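Side-chain contact in sensor-type histidine kinase PrrB (Mycobacterium tuberculosis, PDB 1YSR), which uses ATP to phosphorylate a protein histidine, probably acting as the sensor kinase of the PrrB/PrrA two-component system, its ATP-binding domain being the part crystallised: residues A[10-13]-A[14-18]. Sequence-based numbering, arbitrary orientation.
Sequences ITDL and LDRAA
Asp-12 and Arg-16, one helical turn apart, form an i to i+4 salt bridge on the outer side of helix 10-24. The aspartate CG lies anti to its own backbone N (chi1 -176°), which sends the carboxylate along the helix toward Arg-16. Arginine is long enough to span the turn, and a bend at chi3 (-52°) turns the guanidinium so that NH1 reaches Asp-12 OD2 while NH2 lies near Leu-13. Arg-16 NH1 and Asp-12 OD2 are modelled 2.3 Å apart, too short to be taken literally, and the planes of the two charged groups are turned 61° apart, so this is no flat, two-pronged pairing. Leu-13 CA lies 3.5 Å from the guanidinium plane, toward its rim; Leu-13 thus sits between the two sides of the helix, its aliphatic side chain suited to packing on Leu-47 of helix 44-61.

The side opposite the ion pair is apolar. Ile-10 CG2 approaches Leu-14 CD1 at 4.2 Å, and these branched residues pack against Ile-80 of the sheet, Leu-14 also touching Val-51, within the histidine-kinase ATPase domain's α/β sandwich. The chemistry implies an amphipathic helix, with Asp-12 and Arg-16 paired on the partly exposed side and aliphatic groups buried against the core.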
loop_
_atom_site.group_PDB
_atom_site.type_symbol
_atom_site.label_atom_id
_atom_site.label_comp_id
_atom_site.label_asym_id
_atom_site.label_seq_id
_atom_site.Cartn_x
_atom_site.Cartn_y
_atom_site.Cartn_z
ATOM N N ILE A 10 5.280 0.738 -5.363
ATOM C CA ILE A 10 5.160 -0.662 -5.810
ATOM C C ILE A 10 6.285 -1.499 -5.243
ATOM O O ILE A 10 6.147 -2.713 -4.884
ATOM C CB ILE A 10 5.236 -0.729 -7.396
ATOM C CG1 ILE A 10 3.983 -0.103 -8.012
ATOM C CG2 ILE A 10 5.413 -2.164 -7.875
ATOM C CD1 ILE A 10 2.639 -0.704 -7.445
ATOM N N THR A 11 7.454 -0.853 -5.180
ATOM C CA THR A 11 8.641 -1.514 -4.699
ATOM C C THR A 11 8.518 -1.922 -3.231
ATOM O O THR A 11 8.808 -3.084 -2.870
ATOM C CB THR A 11 9.878 -0.615 -5.011
ATOM O OG1 THR A 11 9.856 -0.285 -6.410
ATOM C CG2 THR A 11 11.136 -1.374 -4.682
ATOM N N ASP A 12 8.046 -1.017 -2.378
ATOM C CA ASP A 12 7.820 -1.322 -0.979
ATOM C C ASP A 12 6.717 -2.359 -0.829
ATOM O O ASP A 12 6.794 -3.229 0.037
ATOM C CB ASP A 12 7.427 -0.017 -0.228
ATOM C CG ASP A 12 7.250 -0.214 1.275
ATOM O OD1 ASP A 12 8.204 -0.622 1.952
ATOM O OD2 ASP A 12 6.139 0.011 1.775
ATOM N N LEU A 13 5.654 -2.243 -1.648
ATOM C CA LEU A 13 4.575 -3.223 -1.647
ATOM C C LEU A 13 5.144 -4.638 -1.853
ATOM O O LEU A 13 4.782 -5.579 -1.149
ATOM C CB LEU A 13 3.555 -2.863 -2.769
ATOM C CG LEU A 13 2.232 -3.686 -2.756
ATOM C CD1 LEU A 13 1.123 -2.852 -3.402
ATOM C CD2 LEU A 13 2.423 -4.928 -3.633
ATOM N N LEU A 14 5.975 -4.790 -2.861
ATOM C CA LEU A 14 6.623 -6.099 -3.125
ATOM C C LEU A 14 7.466 -6.580 -1.930
ATOM O O LEU A 14 7.474 -7.768 -1.589
ATOM C CB LEU A 14 7.445 -6.042 -4.418
ATOM C CG LEU A 14 6.640 -5.819 -5.732
ATOM C CD1 LEU A 14 7.568 -5.715 -6.980
ATOM C CD2 LEU A 14 5.644 -6.945 -5.947
ATOM N N ASP A 15 8.232 -5.657 -1.360
ATOM C CA ASP A 15 9.136 -5.973 -0.228
ATOM C C ASP A 15 8.271 -6.507 0.911
ATOM O O ASP A 15 8.584 -7.534 1.466
ATOM C CB ASP A 15 9.942 -4.755 0.193
ATOM C CG ASP A 15 11.217 -5.116 0.996
ATOM O OD1 ASP A 15 11.630 -6.306 1.035
ATOM O OD2 ASP A 15 11.793 -4.169 1.553
ATOM N N ARG A 16 7.162 -5.829 1.234
ATOM C CA ARG A 16 6.275 -6.314 2.298
ATOM C C ARG A 16 5.605 -7.592 1.922
ATOM O O ARG A 16 5.420 -8.449 2.762
ATOM C CB ARG A 16 5.164 -5.317 2.714
ATOM C CG ARG A 16 5.638 -3.924 3.148
ATOM C CD ARG A 16 4.409 -3.025 3.547
ATOM N NE ARG A 16 3.320 -2.940 2.552
ATOM C CZ ARG A 16 3.168 -1.983 1.621
ATOM N NH1 ARG A 16 4.033 -0.990 1.487
ATOM N NH2 ARG A 16 2.127 -2.027 0.797
ATOM N N ALA A 17 5.169 -7.713 0.659
ATOM C CA ALA A 17 4.520 -8.932 0.252
ATOM C C ALA A 17 5.453 -10.126 0.470
ATOM O O ALA A 17 5.009 -11.205 0.868
ATOM C CB ALA A 17 4.125 -8.838 -1.227
ATOM N N ALA A 18 6.714 -9.934 0.128
ATOM C CA ALA A 18 7.652 -11.082 0.175
ATOM C C ALA A 18 7.878 -11.424 1.658
ATOM O O ALA A 18 7.877 -12.575 2.044
ATOM C CB ALA A 18 8.932 -10.718 -0.483
#